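PDB 3VF1: 11R-lipoxygenase, which probably catalyses the insertion of molecular oxygen into polyunsaturated fatty acids at a non-heme iron, under control by calcium. Local coordinates for residues A667-Q672 with L687-V692; E401-S406 with N537-G542. All coordinates share one frame; numbering follows the deposited sequence.

Contact 1: A667-Q672 with L687-V692; sequences ANITKQ and LIPGHV
T670 and P689 meet where the loop after helix 653-676 folds back against that same helix. The two side chains cross obliquely. T670 presents its hydroxyl to the proline ring, with OG1 3.2 Å from P689 CD and 3.4 Å from P689 CG. This is a van der Waals contact with ring carbons, not a hydrogen bond across the segments. The hydroxyl bonds instead to L666 O, one helical turn back. That bond suits a first torsion of -68°, which sets OG1 beside the backbone N and anti to the carbonyl carbon. The I688 methyl CG2 comes more loosely to the same hydroxyl, 4.3 Å from T670 OG1. I669 adds an apolar touch, its branch methyl CG2 standing 4.2 Å from P689 CG. P689 starts a short 3-10 turn, closed by the backbone bonds H691 N to I688 O and V692 N to P689 O. P689 also touches L666, and I688 touches I673 of the same helix. I669 packs as well on L498 and V502 of helix 491-514. L687 touches L499 of that helix, and L687 and V692 both pack on helix 557-579.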
ATOM      1  N   ALA A 667     -14.529 -14.272  -4.792  1.00 29.05           N
ATOM      2  CA  ALA A 667     -14.811 -14.887  -6.081  1.00 29.38           C
ATOM      3  C   ALA A 667     -16.089 -14.310  -6.681  1.00 30.65           C
ATOM      4  O   ALA A 667     -16.219 -14.206  -7.901  1.00 32.81           O
ATOM      5  CB  ALA A 667     -14.929 -16.397  -5.931  1.00 30.27           C
ATOM      6  N   ASN A 668     -17.030 -13.934  -5.820  1.00 27.76           N
ATOM      7  CA  ASN A 668     -18.289 -13.355  -6.274  1.00 32.78           C
ATOM      8  C   ASN A 668     -18.106 -11.907  -6.717  1.00 33.01           C
ATOM      9  O   ASN A 668     -18.760 -11.448  -7.653  1.00 30.69           O
ATOM     10  CB  ASN A 668     -19.350 -13.443  -5.175  1.00 32.98           C
ATOM     11  CG  ASN A 668     -19.744 -14.878  -4.860  1.00 46.86           C
ATOM     12  OD1 ASN A 668     -19.593 -15.774  -5.694  1.00 45.41           O
ATOM     13  ND2 ASN A 668     -20.255 -15.101  -3.652  1.00 40.55           N
ATOM     14  N   ILE A 669     -17.212 -11.193  -6.042  1.00 30.25           N
ATOM     15  CA  ILE A 669     -16.887  -9.824  -6.422  1.00 30.67           C
ATOM     16  C   ILE A 669     -16.173  -9.816  -7.770  1.00 30.46           C
ATOM     17  O   ILE A 669     -16.472  -8.995  -8.637  1.00 29.13           O
ATOM     18  CB  ILE A 669     -16.004  -9.143  -5.367  1.00 27.40           C
ATOM     19  CG1 ILE A 669     -16.824  -8.850  -4.111  1.00 27.84           C
ATOM     20  CG2 ILE A 669     -15.409  -7.852  -5.919  1.00 26.52           C
ATOM     21  CD1 ILE A 669     -16.021  -8.264  -2.970  1.00 28.64           C
ATOM     22  N   THR A 670     -15.230 -10.737  -7.936  1.00 27.72           N
ATOM     23  CA  THR A 670     -14.531 -10.903  -9.203  1.00 26.98           C
ATOM     24  C   THR A 670     -15.534 -11.056 -10.338  1.00 30.59           C
ATOM     25  O   THR A 670     -15.390 -10.451 -11.399  1.00 33.08           O
ATOM     26  CB  THR A 670     -13.630 -12.151  -9.181  1.00 28.45           C
ATOM     27  OG1 THR A 670     -12.544 -11.945  -8.271  1.00 27.81           O
ATOM     28  CG2 THR A 670     -13.077 -12.444 -10.567  1.00 26.11           C
ATOM     29  N   LYS A 671     -16.556 -11.870 -10.102  1.00 30.54           N
ATOM     30  CA  LYS A 671     -17.577 -12.142 -11.105  1.00 30.71           C
ATOM     31  C   LYS A 671     -18.393 -10.892 -11.438  1.00 30.58           C
ATOM     32  O   LYS A 671     -18.717 -10.652 -12.599  1.00 32.56           O
ATOM     33  CB  LYS A 671     -18.490 -13.269 -10.617  1.00 36.13           C
ATOM     34  CG  LYS A 671     -19.633 -13.611 -11.556  1.00 40.63           C
ATOM     35  CD  LYS A 671     -20.242 -14.961 -11.205  1.00 49.58           C
ATOM     36  CE  LYS A 671     -21.549 -15.204 -11.945  1.00 58.58           C
ATOM     37  NZ  LYS A 671     -22.662 -14.372 -11.406  1.00 67.02           N
ATOM     38  N   GLN A 672     -18.717 -10.097 -10.423  1.00 29.65           N
ATOM     39  CA  GLN A 672     -19.453  -8.852 -10.636  1.00 32.38           C
ATOM     40  C   GLN A 672     -18.645  -7.888 -11.497  1.00 31.82           C
ATOM     41  O   GLN A 672     -19.134  -7.380 -12.506  1.00 30.77           O
ATOM     42  CB  GLN A 672     -19.778  -8.178  -9.302  1.00 31.90           C
ATOM     43  CG  GLN A 672     -20.844  -8.876  -8.480  1.00 42.39           C
ATOM     44  CD  GLN A 672     -21.281  -8.048  -7.285  1.00 50.79           C
ATOM     45  OE1 GLN A 672     -21.581  -6.859  -7.417  1.00 49.38           O
ATOM     46  NE2 GLN A 672     -21.312  -8.670  -6.110  1.00 45.03           N
ATOM     47  N   LEU A 687      -9.055  -3.388  -8.981  1.00 26.41           N
ATOM     48  CA  LEU A 687      -9.571  -3.908  -7.720  1.00 28.42           C
ATOM     49  C   LEU A 687     -10.188  -5.293  -7.885  1.00 26.70           C
ATOM     50  O   LEU A 687     -10.933  -5.756  -7.026  1.00 26.40           O
ATOM     51  CB  LEU A 687     -10.582  -2.935  -7.106  1.00 26.39           C
ATOM     52  CG  LEU A 687      -9.968  -1.694  -6.454  1.00 25.30           C
ATOM     53  CD1 LEU A 687     -11.056  -0.792  -5.899  1.00 27.05           C
ATOM     54  CD2 LEU A 687      -8.988  -2.088  -5.356  1.00 22.92           C
ATOM     55  N   ILE A 688      -9.878  -5.955  -8.993  1.00 28.59           N
ATOM     56  CA  ILE A 688     -10.198  -7.366  -9.134  1.00 29.77           C
ATOM     57  C   ILE A 688      -9.354  -8.116  -8.112  1.00 31.79           C
ATOM     58  O   ILE A 688      -8.128  -8.032  -8.147  1.00 30.08           O
ATOM     59  CB  ILE A 688      -9.885  -7.882 -10.547  1.00 32.35           C
ATOM     60  CG1 ILE A 688     -10.853  -7.264 -11.556  1.00 35.42           C
ATOM     61  CG2 ILE A 688      -9.975  -9.400 -10.595  1.00 30.96           C
ATOM     62  CD1 ILE A 688     -10.520  -7.584 -13.001  1.00 32.68           C
ATOM     63  N   PRO A 689     -10.006  -8.840  -7.186  1.00 32.81           N
ATOM     64  CA  PRO A 689      -9.301  -9.486  -6.071  1.00 30.77           C
ATOM     65  C   PRO A 689      -8.050 -10.245  -6.503  1.00 29.34           C
ATOM     66  O   PRO A 689      -7.027 -10.175  -5.821  1.00 31.79           O
ATOM     67  CB  PRO A 689     -10.348 -10.452  -5.511  1.00 29.64           C
ATOM     68  CG  PRO A 689     -11.651  -9.812  -5.837  1.00 30.75           C
ATOM     69  CD  PRO A 689     -11.452  -9.125  -7.160  1.00 30.33           C
ATOM     70  N   GLY A 690      -8.133 -10.953  -7.624  1.00 29.80           N
ATOM     71  CA  GLY A 690      -7.003 -11.709  -8.135  1.00 28.39           C
ATOM     72  C   GLY A 690      -5.835 -10.843  -8.572  1.00 32.72           C
ATOM     73  O   GLY A 690      -4.739 -11.349  -8.819  1.00 34.46           O
ATOM     74  N   HIS A 691      -6.067  -9.537  -8.677  1.00 34.31           N
ATOM     75  CA  HIS A 691      -5.022  -8.593  -9.065  1.00 31.51           C
ATOM     76  C   HIS A 691      -4.519  -7.769  -7.878  1.00 30.43           C
ATOM     77  O   HIS A 691      -3.584  -6.983  -8.022  1.00 30.83           O
ATOM     78  CB  HIS A 691      -5.539  -7.633 -10.142  1.00 34.82           C
ATOM     79  CG  HIS A 691      -5.910  -8.299 -11.432  1.00 43.18           C
ATOM     80  ND1 HIS A 691      -6.234  -7.588 -12.566  1.00 46.94           N
ATOM     81  CD2 HIS A 691      -6.013  -9.608 -11.766  1.00 48.54           C
ATOM     82  CE1 HIS A 691      -6.517  -8.428 -13.547  1.00 47.26           C
ATOM     83  NE2 HIS A 691      -6.392  -9.659 -13.086  1.00 54.60           N
ATOM     84  N   VAL A 692      -5.138  -7.945  -6.713  1.00 27.38           N
ATOM     85  CA  VAL A 692      -4.814  -7.135  -5.538  1.00 25.80           C
ATOM     86  C   VAL A 692      -3.897  -7.886  -4.578  1.00 27.83           C
ATOM     87  O   VAL A 692      -4.324  -8.845  -3.940  1.00 31.33           O
ATOM     88  CB  VAL A 692      -6.090  -6.735  -4.768  1.00 25.79           C
ATOM     89  CG1 VAL A 692      -5.740  -5.893  -3.553  1.00 27.29           C
ATOM     90  CG2 VAL A 692      -7.055  -5.991  -5.679  1.00 25.71           C
TER

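Contact 2: E401-S406 with N537-G542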
ATOM      1  N   GLU A 401       2.770   1.670   8.120  1.00 29.90           N
ATOM      2  CA  GLU A 401       3.977   1.073   8.685  1.00 29.50           C
ATOM      3  C   GLU A 401       3.894   0.897  10.206  1.00 29.69           C
ATOM      4  O   GLU A 401       4.307  -0.135  10.734  1.00 27.29           O
ATOM      5  CB  GLU A 401       5.214   1.898   8.322  1.00 29.93           C
ATOM      6  CG  GLU A 401       6.523   1.250   8.742  1.00 30.82           C
ATOM      7  CD  GLU A 401       7.732   2.101   8.409  1.00 34.77           C
ATOM      8  OE1 GLU A 401       7.586   3.077   7.640  1.00 32.38           O
ATOM      9  OE2 GLU A 401       8.830   1.792   8.917  1.00 34.41           O
ATOM     10  N   PRO A 402       3.360   1.905  10.914  1.00 29.91           N
ATOM     11  CA  PRO A 402       3.269   1.835  12.376  1.00 30.24           C
ATOM     12  C   PRO A 402       2.583   0.569  12.891  1.00 32.81           C
ATOM     13  O   PRO A 402       2.939   0.085  13.964  1.00 34.18           O
ATOM     14  CB  PRO A 402       2.439   3.069  12.730  1.00 29.33           C
ATOM     15  CG  PRO A 402       2.715   4.026  11.632  1.00 31.45           C
ATOM     16  CD  PRO A 402       2.865   3.193  10.397  1.00 31.02           C
ATOM     17  N   THR A 403       1.617   0.042  12.142  1.00 29.15           N
ATOM     18  CA  THR A 403       0.891  -1.147  12.577  1.00 32.00           C
ATOM     19  C   THR A 403       1.789  -2.376  12.509  1.00 34.40           C
ATOM     20  O   THR A 403       1.635  -3.308  13.298  1.00 37.37           O
ATOM     21  CB  THR A 403      -0.377  -1.400  11.734  1.00 29.40           C
ATOM     22  OG1 THR A 403      -0.011  -1.792  10.406  1.00 29.04           O
ATOM     23  CG2 THR A 403      -1.256  -0.153  11.687  1.00 27.74           C
ATOM     24  N   ALA A 404       2.728  -2.376  11.569  1.00 32.66           N
ATOM     25  CA  ALA A 404       3.677  -3.475  11.445  1.00 32.45           C
ATOM     26  C   ALA A 404       4.660  -3.437  12.608  1.00 33.68           C
ATOM     27  O   ALA A 404       4.948  -4.462  13.222  1.00 35.23           O
ATOM     28  CB  ALA A 404       4.419  -3.391  10.119  1.00 31.81           C
ATOM     29  N   VAL A 405       5.164  -2.245  12.908  1.00 32.03           N
ATOM     30  CA  VAL A 405       6.132  -2.069  13.985  1.00 35.21           C
ATOM     31  C   VAL A 405       5.514  -2.417  15.338  1.00 36.84           C
ATOM     32  O   VAL A 405       6.141  -3.079  16.164  1.00 36.49           O
ATOM     33  CB  VAL A 405       6.670  -0.623  14.027  1.00 32.36           C
ATOM     34  CG1 VAL A 405       7.589  -0.429  15.224  1.00 34.70           C
ATOM     35  CG2 VAL A 405       7.398  -0.291  12.733  1.00 32.99           C
ATOM     36  N   SER A 406       4.281  -1.971  15.558  1.00 35.20           N
ATOM     37  CA  SER A 406       3.603  -2.219  16.824  1.00 35.32           C
ATOM     38  C   SER A 406       3.295  -3.704  16.999  1.00 34.99           C
ATOM     39  O   SER A 406       3.288  -4.213  18.119  1.00 34.94           O
ATOM     40  CB  SER A 406       2.314  -1.401  16.921  1.00 34.68           C
ATOM     41  OG  SER A 406       1.692  -1.605  18.177  1.00 37.70           O
ATOM     42  N   ASN A 537       3.197   6.442  19.848  1.00 34.41           N
ATOM     43  CA  ASN A 537       4.378   6.535  18.995  1.00 37.54           C
ATOM     44  C   ASN A 537       4.081   6.353  17.508  1.00 38.68           C
ATOM     45  O   ASN A 537       4.787   6.898  16.659  1.00 36.29           O
ATOM     46  CB  ASN A 537       5.423   5.509  19.438  1.00 38.86           C
ATOM     47  CG  ASN A 537       5.809   5.665  20.896  1.00 43.15           C
ATOM     48  OD1 ASN A 537       6.568   6.567  21.255  1.00 39.05           O
ATOM     49  ND2 ASN A 537       5.291   4.784  21.744  1.00 37.54           N
ATOM     50  N   GLY A 538       3.044   5.584  17.193  1.00 36.78           N
ATOM     51  CA  GLY A 538       2.704   5.296  15.813  1.00 34.53           C
ATOM     52  C   GLY A 538       2.179   6.502  15.056  1.00 36.66           C
ATOM     53  O   GLY A 538       2.492   6.688  13.878  1.00 32.97           O
ATOM     54  N   TYR A 539       1.381   7.325  15.728  1.00 32.71           N
ATOM     55  CA  TYR A 539       0.730   8.452  15.075  1.00 33.04           C
ATOM     56  C   TYR A 539       0.724   9.696  15.951  1.00 35.32           C
ATOM     57  O   TYR A 539      -0.325  10.100  16.452  1.00 38.63           O
ATOM     58  CB  TYR A 539      -0.704   8.075  14.697  1.00 32.13           C
ATOM     59  CG  TYR A 539      -0.785   6.839  13.829  1.00 32.16           C
ATOM     60  CD1 TYR A 539      -0.588   6.918  12.458  1.00 31.54           C
ATOM     61  CD2 TYR A 539      -1.047   5.595  14.383  1.00 30.19           C
ATOM     62  CE1 TYR A 539      -0.655   5.793  11.660  1.00 29.41           C
ATOM     63  CE2 TYR A 539      -1.118   4.463  13.593  1.00 31.15           C
ATOM     64  CZ  TYR A 539      -0.921   4.567  12.232  1.00 31.03           C
ATOM     65  OH  TYR A 539      -0.988   3.441  11.442  1.00 28.94           O
ATOM     66  N   PRO A 540       1.900  10.312  16.137  1.00 36.29           N
ATOM     67  CA  PRO A 540       1.993  11.560  16.903  1.00 38.93           C
ATOM     68  C   PRO A 540       1.107  12.647  16.303  1.00 39.91           C
ATOM     69  O   PRO A 540       0.979  12.727  15.081  1.00 41.64           O
ATOM     70  CB  PRO A 540       3.478  11.935  16.798  1.00 36.29           C
ATOM     71  CG  PRO A 540       4.003  11.154  15.639  1.00 40.84           C
ATOM     72  CD  PRO A 540       3.204   9.897  15.592  1.00 34.80           C
ATOM     73  N   ALA A 541       0.501  13.466  17.157  1.00 41.17           N
ATOM     74  CA  ALA A 541      -0.486  14.448  16.721  1.00 38.77           C
ATOM     75  C   ALA A 541       0.056  15.390  15.650  1.00 37.55           C
ATOM     76  O   ALA A 541      -0.673  15.785  14.739  1.00 34.76           O
ATOM     77  CB  ALA A 541      -0.990  15.244  17.913  1.00 40.21           C
ATOM     78  N   GLY A 542       1.330  15.750  15.763  1.00 33.64           N
ATOM     79  CA  GLY A 542       1.936  16.690  14.837  1.00 34.50           C
ATOM     80  C   GLY A 542       1.991  18.089  15.421  1.00 38.24           C
ATOM     81  O   GLY A 542       1.524  18.321  16.536  1.00 40.57           O
TER
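P402 and Y539 carry most of the apolar contact, their side chains crossing at about a right angle. The proline lies obliquely against the phenol end of the ring, with P402 CB and P402 CG each 3.7 Å from Y539 CZ. The methyl of T403 joins from the next position on the helix, T403 CG2 standing 3.6 Å from Y539 OH. Y539 CG is anti to its carbonyl carbon (chi1 -56°), and this turn sends the ring toward helix 369-410.

The backbone takes part through G538. P402 CG rests 3.5 Å from G538 O, and P402 CA and G538 CA are 4.9 Å apart. A side chain on G538 would point at P402 and be tight against its CB, so glycine fits the close approach here.

Helix 369-410 is the long helix of the lipoxygenase catalytic domain that brings H392 and H397 to the iron. The contact lies just beyond H397, with the side chains of P402 and H397 about 9 Å apart. The proline nitrogen has no hydrogen to give to the preceding turn, and the helix is kinked here. The N of T403 makes no bond to that turn either.

The polar bonds go to backbone carbonyls of helix 369-410 just before P402. Y539 OH hydrogen-bonds to M399 O, at the kink, and T403 OG1 to M400 O. Replacing Y539 by a phenylalanine would probably leave M399 O without this hydroxyl partner and T403 CG2 without the oxygen it rests against, and so loosen the hold of the residues just after helix 525-538 on helix 369-410. L534 of helix 525-538 touches both P402 and Y539.

Overall arrangement
The touching residues of contact 2 are all buried, while contact 1 is only partly buried. Their centres are 31 Å apart, on opposite sides of the chain's centre, and they share no helix. Contact 1 is local in sequence: it holds helix 653-676 to the loop that follows it. Contact 2 joins helix 369-410 to the end of helix 525-538 and the residue after it, with 130 residues between its segments. Neither has a hydrogen bond across its two segments, and a proline ring is central to both. In contact 1 the proline meets a threonine hydroxyl and aliphatic groups. In contact 2 it meets an aromatic ring and a backbone carbonyl. Contact 2 also lies on a helix that supplies iron ligands, whereas contact 1 lies away from the iron site.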